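Local structure of blue-light-activated histidine kinase 2 (4R39) at residues N32-I37 with R191-G196; R163-D168 with I211-I216; C177-E182 with A199-T204. The protein uses ATP to phosphorylate histidine, as the C-terminal kinase part of a blue-light photoreceptor that takes part in raising bacterial virulence in the light. One frame throughout, in Å; residues are numbered along the deposited sequence.

Interaction 1 joins the histidine-containing helical part of the kinase to the Bergerat-fold ATP-binding part; interactions 2 and 3 lie within the latter. Interaction 1 sets helix 32-48 against helix 185-196, about 18 Å between centres from interaction 2 and about 16 Å from interaction 3. Interactions 2 and 3, about 11 Å apart, share the mixed sheet, where strand 211-217 runs between strands 161-168 and 200-204. Along the chain the order is 32-37, 163-168, 177-182, 191-196, 199-204 and 211-216, so interaction 3 falls between the two strands of interaction 2 and its segments flank helix 185-196. Interactions 2 and 3 also both reach the nucleotide, one at its adenine, the other at its alpha-phosphate.

Interaction 1: residues N32-I37 with R191-G196; sequences NHLAMI and RQLVQG
Gln192 meets His33 broadly. Its methylenes come up beside ND1, with Gln192 CG 3.3 Å from His33 ND1, and its flat amide lies over one face of the imidazole, toward the rim. The two side chains cross at about a right angle, with the amide plane turned 38° from the ring, and no hydrogen bond joins them. Glutamine suits this partly exposed place because it has both an apolar stem and a flat polar end. The extended chain carries the amide over the ring, with Gln192 OE1 turned to the next turn of helix 32-37, 3.7 Å from Ile37 CD1. These two helices are neighbours from different parts of a histidine kinase: 32-48 follows closely after His28, the predicted phosphorylation site, whereas 185-196 belongs to the Bergerat-fold ATP-binding part. Their short segments run roughly antiparallel, at 141°, with axes 9.6 Å apart at closest approach. Leu193 then supplies the apolar half of the contact. Its CD2 methyl rests 3.6 Å from Ile37 CD1, which an extended isoleucine chain (chi2 165°) pushes out toward the second helix. The same CD2 lies more loosely, 4.3 Å away, beside Leu34 CD1. Branched aliphatic chains fit this buried side, where Leu128 of helix 120-140 touches both Leu34 and Leu193.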
loop_
_atom_site.group_PDB
_atom_site.type_symbol
_atom_site.label_atom_id
_atom_site.label_comp_id
_atom_site.label_asym_id
_atom_site.label_seq_id
_atom_site.Cartn_x
_atom_site.Cartn_y
_atom_site.Cartn_z
ATOM N N ASN A 32 -13.664 -2.617 -9.352
ATOM C CA ASN A 32 -14.147 -1.482 -8.564
ATOM C C ASN A 32 -13.092 -0.373 -8.442
ATOM O O ASN A 32 -12.337 -0.150 -9.385
ATOM C CB ASN A 32 -14.655 -1.957 -7.197
ATOM C CG ASN A 32 -15.933 -2.774 -7.302
ATOM O OD1 ASN A 32 -16.298 -3.246 -8.382
ATOM N ND2 ASN A 32 -16.624 -2.938 -6.179
ATOM N N HIS A 33 -13.050 0.321 -7.303
ATOM C CA HIS A 33 -12.124 1.439 -7.116
ATOM C C HIS A 33 -10.691 1.052 -7.463
ATOM O O HIS A 33 -9.981 1.808 -8.116
ATOM C CB HIS A 33 -12.171 1.953 -5.672
ATOM C CG HIS A 33 -13.297 2.901 -5.394
ATOM N ND1 HIS A 33 -13.572 3.373 -4.129
ATOM C CD2 HIS A 33 -14.210 3.472 -6.216
ATOM C CE1 HIS A 33 -14.608 4.191 -4.181
ATOM N NE2 HIS A 33 -15.015 4.268 -5.436
ATOM N N LEU A 34 -10.276 -0.135 -7.032
ATOM C CA LEU A 34 -8.914 -0.601 -7.272
ATOM C C LEU A 34 -8.590 -0.630 -8.766
ATOM O O LEU A 34 -7.560 -0.107 -9.188
ATOM C CB LEU A 34 -8.714 -1.984 -6.649
ATOM C CG LEU A 34 -7.345 -2.651 -6.818
ATOM C CD1 LEU A 34 -6.202 -1.752 -6.364
ATOM C CD2 LEU A 34 -7.324 -3.956 -6.043
ATOM N N ALA A 35 -9.474 -1.225 -9.561
ATOM C CA ALA A 35 -9.300 -1.253 -11.011
ATOM C C ALA A 35 -9.198 0.161 -11.578
ATOM O O ALA A 35 -8.343 0.438 -12.423
ATOM C CB ALA A 35 -10.446 -2.005 -11.671
ATOM N N MET A 36 -10.076 1.051 -11.115
ATOM C CA MET A 36 -10.037 2.450 -11.526
ATOM C C MET A 36 -8.674 3.047 -11.199
ATOM O O MET A 36 -8.039 3.652 -12.062
ATOM C CB MET A 36 -11.141 3.258 -10.834
ATOM C CG MET A 36 -12.558 2.857 -11.231
ATOM S SD MET A 36 -13.824 3.530 -10.129
ATOM C CE MET A 36 -15.119 2.301 -10.293
ATOM N N ILE A 37 -8.226 2.866 -9.958
ATOM C CA ILE A 37 -6.930 3.384 -9.520
ATOM C C ILE A 37 -5.820 2.935 -10.467
ATOM O O ILE A 37 -5.003 3.747 -10.893
ATOM C CB ILE A 37 -6.583 2.956 -8.070
ATOM C CG1 ILE A 37 -7.561 3.576 -7.068
ATOM C CG2 ILE A 37 -5.168 3.394 -7.700
ATOM C CD1 ILE A 37 -7.517 2.942 -5.684
ATOM N N ARG A 191 -8.781 5.857 1.851
ATOM C CA ARG A 191 -10.170 5.672 2.252
ATOM C C ARG A 191 -10.883 4.669 1.352
ATOM O O ARG A 191 -11.740 3.919 1.809
ATOM C CB ARG A 191 -10.914 7.009 2.270
ATOM C CG ARG A 191 -10.648 7.822 3.527
ATOM C CD ARG A 191 -11.417 9.139 3.562
ATOM N NE ARG A 191 -12.313 9.323 2.421
ATOM C CZ ARG A 191 -12.149 10.227 1.457
ATOM N NH1 ARG A 191 -11.118 11.067 1.461
ATOM N NH2 ARG A 191 -13.034 10.297 0.473
ATOM N N GLN A 192 -10.522 4.649 0.075
ATOM C CA GLN A 192 -11.162 3.748 -0.874
ATOM C C GLN A 192 -10.744 2.305 -0.613
ATOM O O GLN A 192 -11.587 1.417 -0.507
ATOM C CB GLN A 192 -10.823 4.153 -2.310
ATOM C CG GLN A 192 -11.462 5.474 -2.733
ATOM C CD GLN A 192 -10.943 5.995 -4.065
ATOM O OE1 GLN A 192 -9.944 5.508 -4.594
ATOM N NE2 GLN A 192 -11.624 6.996 -4.610
ATOM N N LEU A 193 -9.440 2.082 -0.497
ATOM C CA LEU A 193 -8.906 0.736 -0.336
ATOM C C LEU A 193 -9.341 0.099 0.982
ATOM O O LEU A 193 -9.605 -1.102 1.038
ATOM C CB LEU A 193 -7.384 0.766 -0.428
ATOM C CG LEU A 193 -6.832 1.372 -1.718
ATOM C CD1 LEU A 193 -5.318 1.437 -1.650
ATOM C CD2 LEU A 193 -7.283 0.585 -2.939
ATOM N N VAL A 194 -9.407 0.902 2.038
ATOM C CA VAL A 194 -9.896 0.420 3.323
ATOM C C VAL A 194 -11.327 -0.075 3.160
ATOM O O VAL A 194 -11.715 -1.093 3.737
ATOM C CB VAL A 194 -9.832 1.529 4.403
ATOM C CG1 VAL A 194 -10.672 1.162 5.635
ATOM C CG2 VAL A 194 -8.385 1.781 4.804
ATOM N N GLN A 195 -12.106 0.650 2.365
ATOM C CA GLN A 195 -13.501 0.298 2.149
ATOM C C GLN A 195 -13.615 -0.995 1.341
ATOM O O GLN A 195 -14.472 -1.830 1.613
ATOM C CB GLN A 195 -14.227 1.442 1.439
ATOM C CG GLN A 195 -15.732 1.420 1.619
ATOM C CD GLN A 195 -16.414 2.589 0.940
ATOM O OE1 GLN A 195 -16.811 3.557 1.593
ATOM N NE2 GLN A 195 -16.555 2.507 -0.378
ATOM N N GLY A 196 -12.739 -1.155 0.353
ATOM C CA GLY A 196 -12.744 -2.339 -0.491
ATOM C C GLY A 196 -12.319 -3.594 0.251
ATOM O O GLY A 196 -12.631 -4.709 -0.164
#

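Interaction 2: residues R163-D168 with I211-I216; sequences RVTVED and IVNIDI. With ANP (phosphoaminophosphonic acid-adenylate ester), chain F.
Strands 163-168 and 211-216 form an antiparallel pair within the mixed sheet, with Val164 facing Ile214 and Val166 facing Val212 as hydrogen-bonded pairs. The backbone bonds run both ways in each, as from Ile214 N to Val164 O, 2.9 Å. The alternating pairs are non-hydrogen-bonded; their side chains, mostly polar but with Ile211 among them, share one face. Arg163 grips Asp215 side-on: NE gives OD1 a nearly straight bond (174°) in the guanidinium plane, on the syn side of the carboxylate, while NH2 reaches OD2 at 3.2 Å. With its CG anti to the backbone N (chi1 178°) and a bend at chi3, the arginine lies alongside the aspartate. Next along, Thr165 OG1 donates to Asn213 OD1, although the modelled 2.5 Å is too short to trust. Glu167 CG lies 3.9 Å from Ile211 CG1, and its carboxylate goes to Arg153. On the opposite face, beta-branched Val164, Val166 and Val212 suit the extended backbone, and their apolar surface suits the cover of helix 120-140. At the end of the pair Asp168 OD2 accepts a hydrogen bond from adenine N6 at 2.8 Å. This aspartate opens a D-x-G-x-G motif, the adenine-reading element of the Bergerat ATP-binding fold.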
loop_
_atom_site.group_PDB
_atom_site.type_symbol
_atom_site.label_atom_id
_atom_site.label_comp_id
_atom_site.label_asym_id
_atom_site.label_seq_id
_atom_site.Cartn_x
_atom_site.Cartn_y
_atom_site.Cartn_z
ATOM N N ARG A 163 -3.967 -7.562 11.199
ATOM C CA ARG A 163 -3.750 -6.195 11.652
ATOM C C ARG A 163 -2.472 -5.647 11.061
ATOM O O ARG A 163 -1.398 -6.211 11.263
ATOM C CB ARG A 163 -3.667 -6.120 13.173
ATOM C CG ARG A 163 -3.381 -4.719 13.681
ATOM C CD ARG A 163 -3.673 -4.599 15.159
ATOM N NE ARG A 163 -5.076 -4.862 15.458
ATOM C CZ ARG A 163 -5.557 -5.046 16.682
ATOM N NH1 ARG A 163 -4.743 -5.000 17.729
ATOM N NH2 ARG A 163 -6.850 -5.281 16.861
ATOM N N VAL A 164 -2.600 -4.546 10.329
ATOM C CA VAL A 164 -1.451 -3.859 9.758
ATOM C C VAL A 164 -1.262 -2.529 10.477
ATOM O O VAL A 164 -2.186 -1.724 10.556
ATOM C CB VAL A 164 -1.629 -3.632 8.248
ATOM C CG1 VAL A 164 -0.415 -2.927 7.663
ATOM C CG2 VAL A 164 -1.857 -4.962 7.543
ATOM N N THR A 165 -0.060 -2.315 11.004
ATOM C CA THR A 165 0.262 -1.116 11.770
ATOM C C THR A 165 1.446 -0.378 11.164
ATOM O O THR A 165 2.414 -0.998 10.728
ATOM C CB THR A 165 0.629 -1.472 13.229
ATOM O OG1 THR A 165 -0.467 -2.148 13.849
ATOM C CG2 THR A 165 0.974 -0.215 14.043
ATOM N N VAL A 166 1.360 0.949 11.145
ATOM C CA VAL A 166 2.510 1.795 10.836
ATOM C C VAL A 166 2.658 2.831 11.945
ATOM O O VAL A 166 1.739 3.596 12.213
ATOM C CB VAL A 166 2.377 2.466 9.457
ATOM C CG1 VAL A 166 3.522 3.449 9.221
ATOM C CG2 VAL A 166 2.351 1.404 8.364
ATOM N N GLU A 167 3.826 2.838 12.577
ATOM C CA GLU A 167 4.075 3.586 13.805
ATOM C C GLU A 167 5.211 4.597 13.623
ATOM O O GLU A 167 6.273 4.231 13.144
ATOM C CB GLU A 167 4.492 2.596 14.897
ATOM C CG GLU A 167 3.454 2.286 15.968
ATOM C CD GLU A 167 4.049 1.540 17.154
ATOM O OE1 GLU A 167 5.296 1.471 17.250
ATOM O OE2 GLU A 167 3.273 1.024 17.992
ATOM N N ASP A 168 4.993 5.852 14.013
ATOM C CA ASP A 168 6.060 6.862 14.077
ATOM C C ASP A 168 6.351 7.243 15.510
ATOM O O ASP A 168 5.492 7.104 16.376
ATOM C CB ASP A 168 5.630 8.183 13.443
ATOM C CG ASP A 168 5.322 8.064 11.999
ATOM O OD1 ASP A 168 6.060 7.337 11.311
ATOM O OD2 ASP A 168 4.351 8.712 11.557
ATOM N N ILE A 211 0.252 6.867 14.943
ATOM C CA ILE A 211 0.020 5.428 14.870
ATOM C C ILE A 211 -1.213 5.131 14.037
ATOM O O ILE A 211 -2.313 5.556 14.378
ATOM C CB ILE A 211 -0.190 4.808 16.255
ATOM C CG1 ILE A 211 1.010 5.117 17.154
ATOM C CG2 ILE A 211 -0.421 3.300 16.122
ATOM C CD1 ILE A 211 0.875 4.572 18.558
ATOM N N VAL A 212 -1.020 4.380 12.958
ATOM C CA VAL A 212 -2.115 3.960 12.094
ATOM C C VAL A 212 -2.318 2.454 12.212
ATOM O O VAL A 212 -1.361 1.690 12.127
ATOM C CB VAL A 212 -1.828 4.304 10.628
ATOM C CG1 VAL A 212 -3.026 3.961 9.756
ATOM C CG2 VAL A 212 -1.468 5.776 10.499
ATOM N N ASN A 213 -3.567 2.044 12.408
ATOM C CA ASN A 213 -3.920 0.633 12.517
ATOM C C ASN A 213 -5.074 0.282 11.607
ATOM O O ASN A 213 -6.137 0.888 11.691
ATOM C CB ASN A 213 -4.306 0.285 13.951
ATOM C CG ASN A 213 -3.106 0.097 14.842
ATOM O OD1 ASN A 213 -2.429 -0.929 14.780
ATOM N ND2 ASN A 213 -2.837 1.082 15.689
ATOM N N ILE A 214 -4.858 -0.698 10.739
ATOM C CA ILE A 214 -5.912 -1.207 9.875
ATOM C C ILE A 214 -6.199 -2.643 10.267
ATOM O O ILE A 214 -5.310 -3.486 10.220
ATOM C CB ILE A 214 -5.526 -1.162 8.387
ATOM C CG1 ILE A 214 -5.100 0.250 7.981
ATOM C CG2 ILE A 214 -6.701 -1.591 7.522
ATOM C CD1 ILE A 214 -3.648 0.565 8.256
ATOM N N ASP A 215 -7.435 -2.908 10.672
ATOM C CA ASP A 215 -7.874 -4.267 10.959
ATOM C C ASP A 215 -8.620 -4.809 9.745
ATOM O O ASP A 215 -9.614 -4.224 9.310
ATOM C CB ASP A 215 -8.762 -4.300 12.209
ATOM C CG ASP A 215 -7.957 -4.343 13.506
ATOM O OD1 ASP A 215 -6.891 -4.999 13.535
ATOM O OD2 ASP A 215 -8.393 -3.724 14.502
ATOM N N ILE A 216 -8.136 -5.928 9.207
ATOM C CA ILE A 216 -8.648 -6.472 7.950
ATOM C C ILE A 216 -9.188 -7.893 8.133
ATOM O O ILE A 216 -8.492 -8.750 8.675
ATOM C CB ILE A 216 -7.541 -6.493 6.878
ATOM C CG1 ILE A 216 -6.983 -5.080 6.674
ATOM C CG2 ILE A 216 -8.078 -7.046 5.564
ATOM C CD1 ILE A 216 -5.619 -5.042 6.025
HETATM P PG ANP F . 0.372 12.287 -1.537
HETATM O O1G ANP F . -0.687 12.297 -2.587
HETATM O O2G ANP F . 0.001 11.249 -0.413
HETATM O O3G ANP F . 1.741 11.854 -2.198
HETATM P PB ANP F . 0.291 13.847 0.800
HETATM O O1B ANP F . 0.700 15.176 1.340
HETATM O O2B ANP F . 1.177 12.750 1.470
HETATM N N3B ANP F . 0.506 13.837 -0.867
HETATM P PA ANP F . -1.701 12.631 2.268
HETATM O O1A ANP F . -1.086 11.292 2.141
HETATM O O2A ANP F . -3.232 12.617 2.228
HETATM O O3A ANP F . -1.225 13.605 1.102
HETATM O "O5'" ANP F . -1.192 13.299 3.599
HETATM C "C5'" ANP F . -1.940 14.382 4.173
HETATM C "C4'" ANP F . -1.035 15.231 5.031
HETATM O "O4'" ANP F . -1.005 14.699 6.371
HETATM C "C3'" ANP F . 0.427 15.309 4.608
HETATM O "O3'" ANP F . 0.620 16.321 3.626
HETATM C "C2'" ANP F . 1.127 15.655 5.920
HETATM O "O2'" ANP F . 1.106 17.057 6.164
HETATM C "C1'" ANP F . 0.267 14.917 6.956
HETATM N N9 ANP F . 0.796 13.625 7.378
HETATM C C8 ANP F . 0.479 12.393 6.865
HETATM N N7 ANP F . 1.095 11.396 7.450
HETATM C C5 ANP F . 1.875 12.015 8.417
HETATM C C6 ANP F . 2.769 11.509 9.380
HETATM N N6 ANP F . 3.043 10.212 9.532
HETATM N N1 ANP F . 3.380 12.397 10.195
HETATM C C2 ANP F . 3.110 13.698 10.048
HETATM N N3 ANP F . 2.287 14.289 9.178
HETATM C C4 ANP F . 1.696 13.386 8.386
#

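Interaction 3: residues C177-E182 with A199-T204; sequences CDWPNE and AELNVT. With ANP (phosphoaminophosphonic acid-adenylate ester), chain F.
Trp179 and Pro180 make a bump on the loop 177-182 that meets two aliphatic side chains of strand 200-204, the outermost strand of the Bergerat-fold sheet on this side. Leu201 and Val203, two residues apart and so on the same face of the strand, both point toward the loop. Val203 CG2 fits the angle between ring and backbone of Trp179: it lies in the plane of the indole, at its edge, 3.9 Å from CE3, and 3.8 Å from the carbonyl O. Leu201 reaches CD2 to the pyrrolidine, 4.0 Å from Pro180 CD, and that ring also nears Val203 CG2. The cis peptide before Pro180 kinks the chain and brings Pro180 CB 3.6 Å above the indole of Trp179, over its centre. Proline thus offers a compact, rigid ridge to the strand and a lid to the tryptophan at once. The large, flat indole spans from the strand to the nucleotide, and helices 185-196 and 120-140 also touch it. Behind the bump the loop is tied by Asp178 N, which bonds Glu182 OE1. A chi1 of -175° swings the indole out from the loop with its pyrrole side facing the nucleotide, where Trp179 NE1 lies 3.4 Å from the alpha-phosphate oxygen O2A.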
loop_
_atom_site.group_PDB
_atom_site.type_symbol
_atom_site.label_atom_id
_atom_site.label_comp_id
_atom_site.label_asym_id
_atom_site.label_seq_id
_atom_site.Cartn_x
_atom_site.Cartn_y
_atom_site.Cartn_z
ATOM N N CYS A 177 -5.739 18.844 10.567
ATOM C CA CYS A 177 -5.871 17.803 9.551
ATOM C C CYS A 177 -6.384 16.499 10.154
ATOM O O CYS A 177 -5.723 15.893 10.999
ATOM C CB CYS A 177 -4.532 17.553 8.858
ATOM S SG CYS A 177 -4.661 16.504 7.389
ATOM N N ASP A 178 -7.562 16.072 9.707
ATOM C CA ASP A 178 -8.187 14.853 10.212
ATOM C C ASP A 178 -7.996 13.724 9.210
ATOM O O ASP A 178 -8.960 13.183 8.660
ATOM C CB ASP A 178 -9.679 15.075 10.471
ATOM C CG ASP A 178 -10.337 13.883 11.152
ATOM O OD1 ASP A 178 -9.720 13.305 12.074
ATOM O OD2 ASP A 178 -11.466 13.518 10.758
ATOM N N TRP A 179 -6.736 13.380 8.976
ATOM C CA TRP A 179 -6.380 12.345 8.019
ATOM C C TRP A 179 -6.945 11.003 8.486
ATOM O O TRP A 179 -6.926 10.710 9.683
ATOM C CB TRP A 179 -4.856 12.294 7.900
ATOM C CG TRP A 179 -4.332 11.366 6.866
ATOM C CD1 TRP A 179 -3.962 11.679 5.592
ATOM C CD2 TRP A 179 -4.098 9.963 7.020
ATOM N NE1 TRP A 179 -3.515 10.554 4.940
ATOM C CE2 TRP A 179 -3.592 9.487 5.795
ATOM C CE3 TRP A 179 -4.273 9.061 8.072
ATOM C CZ2 TRP A 179 -3.259 8.156 5.596
ATOM C CZ3 TRP A 179 -3.944 7.739 7.873
ATOM C CH2 TRP A 179 -3.440 7.298 6.645
ATOM N N PRO A 180 -7.445 10.175 7.552
ATOM C CA PRO A 180 -7.485 10.348 6.095
ATOM C C PRO A 180 -8.775 10.951 5.532
ATOM O O PRO A 180 -8.919 10.958 4.312
ATOM C CB PRO A 180 -7.327 8.918 5.588
ATOM C CG PRO A 180 -8.029 8.103 6.610
ATOM C CD PRO A 180 -7.806 8.799 7.935
ATOM N N ASN A 181 -9.683 11.445 6.367
ATOM C CA ASN A 181 -10.875 12.118 5.849
ATOM C C ASN A 181 -10.487 13.412 5.146
ATOM O O ASN A 181 -11.106 13.806 4.158
ATOM C CB ASN A 181 -11.876 12.412 6.963
ATOM C CG ASN A 181 -12.415 11.153 7.604
ATOM O OD1 ASN A 181 -13.087 10.353 6.954
ATOM N ND2 ASN A 181 -12.128 10.972 8.887
ATOM N N GLU A 182 -9.461 14.070 5.676
ATOM C CA GLU A 182 -8.868 15.235 5.036
ATOM C C GLU A 182 -7.478 14.843 4.559
ATOM O O GLU A 182 -6.828 13.987 5.158
ATOM C CB GLU A 182 -8.755 16.403 6.018
ATOM C CG GLU A 182 -10.067 16.830 6.661
ATOM C CD GLU A 182 -9.886 17.967 7.652
ATOM O OE1 GLU A 182 -8.971 17.879 8.495
ATOM O OE2 GLU A 182 -10.655 18.950 7.588
ATOM N N ALA A 199 -12.326 -3.280 5.834
ATOM C CA ALA A 199 -11.439 -3.078 6.977
ATOM C C ALA A 199 -11.847 -1.880 7.829
ATOM O O ALA A 199 -12.758 -1.136 7.476
ATOM C CB ALA A 199 -10.014 -2.894 6.490
ATOM N N GLU A 200 -11.153 -1.710 8.950
ATOM C CA GLU A 200 -11.343 -0.573 9.840
ATOM C C GLU A 200 -10.001 0.116 10.005
ATOM O O GLU A 200 -9.015 -0.533 10.332
ATOM C CB GLU A 200 -11.819 -1.035 11.218
ATOM C CG GLU A 200 -12.964 -2.044 11.206
ATOM C CD GLU A 200 -14.336 -1.402 11.097
ATOM O OE1 GLU A 200 -14.490 -0.227 11.502
ATOM O OE2 GLU A 200 -15.265 -2.081 10.609
ATOM N N LEU A 201 -9.965 1.426 9.782
ATOM C CA LEU A 201 -8.747 2.206 9.972
ATOM C C LEU A 201 -8.902 3.115 11.187
ATOM O O LEU A 201 -9.983 3.644 11.441
ATOM C CB LEU A 201 -8.446 3.034 8.721
ATOM C CG LEU A 201 -7.085 3.736 8.661
ATOM C CD1 LEU A 201 -6.623 3.862 7.216
ATOM C CD2 LEU A 201 -7.139 5.112 9.313
ATOM N N ASN A 202 -7.816 3.275 11.937
ATOM C CA ASN A 202 -7.779 4.165 13.094
ATOM C C ASN A 202 -6.456 4.914 13.145
ATOM O O ASN A 202 -5.443 4.409 12.678
ATOM C CB ASN A 202 -7.966 3.377 14.389
ATOM C CG ASN A 202 -9.393 2.904 14.586
ATOM O OD1 ASN A 202 -10.277 3.688 14.944
ATOM N ND2 ASN A 202 -9.623 1.613 14.367
ATOM N N VAL A 203 -6.472 6.115 13.719
ATOM C CA VAL A 203 -5.284 6.964 13.772
ATOM C C VAL A 203 -5.138 7.633 15.129
ATOM O O VAL A 203 -6.123 8.070 15.723
ATOM C CB VAL A 203 -5.332 8.081 12.713
ATOM C CG1 VAL A 203 -3.970 8.770 12.605
ATOM C CG2 VAL A 203 -5.760 7.527 11.364
ATOM N N THR A 204 -3.896 7.738 15.585
ATOM C CA THR A 204 -3.565 8.304 16.886
ATOM C C THR A 204 -2.478 9.365 16.697
ATOM O O THR A 204 -1.464 9.093 16.063
ATOM C CB THR A 204 -3.074 7.183 17.823
ATOM O OG1 THR A 204 -4.176 6.336 18.174
ATOM C CG2 THR A 204 -2.445 7.741 19.088
HETATM P PG ANP F . 0.372 12.287 -1.537
HETATM O O1G ANP F . -0.687 12.297 -2.587
HETATM O O2G ANP F . 0.001 11.249 -0.413
HETATM O O3G ANP F . 1.741 11.854 -2.198
HETATM P PB ANP F . 0.291 13.847 0.800
HETATM O O1B ANP F . 0.700 15.176 1.340
HETATM O O2B ANP F . 1.177 12.750 1.470
HETATM N N3B ANP F . 0.506 13.837 -0.867
HETATM P PA ANP F . -1.701 12.631 2.268
HETATM O O1A ANP F . -1.086 11.292 2.141
HETATM O O2A ANP F . -3.232 12.617 2.228
HETATM O O3A ANP F . -1.225 13.605 1.102
HETATM O "O5'" ANP F . -1.192 13.299 3.599
HETATM C "C5'" ANP F . -1.940 14.382 4.173
HETATM C "C4'" ANP F . -1.035 15.231 5.031
HETATM O "O4'" ANP F . -1.005 14.699 6.371
HETATM C "C3'" ANP F . 0.427 15.309 4.608
HETATM O "O3'" ANP F . 0.620 16.321 3.626
HETATM C "C2'" ANP F . 1.127 15.655 5.920
HETATM O "O2'" ANP F . 1.106 17.057 6.164
HETATM C "C1'" ANP F . 0.267 14.917 6.956
HETATM N N9 ANP F . 0.796 13.625 7.378
HETATM C C8 ANP F . 0.479 12.393 6.865
HETATM N N7 ANP F . 1.095 11.396 7.450
HETATM C C5 ANP F . 1.875 12.015 8.417
HETATM C C6 ANP F . 2.769 11.509 9.380
HETATM N N6 ANP F . 3.043 10.212 9.532
HETATM N N1 ANP F . 3.380 12.397 10.195
HETATM C C2 ANP F . 3.110 13.698 10.048
HETATM N N3 ANP F . 2.287 14.289 9.178
HETATM C C4 ANP F . 1.696 13.386 8.386
#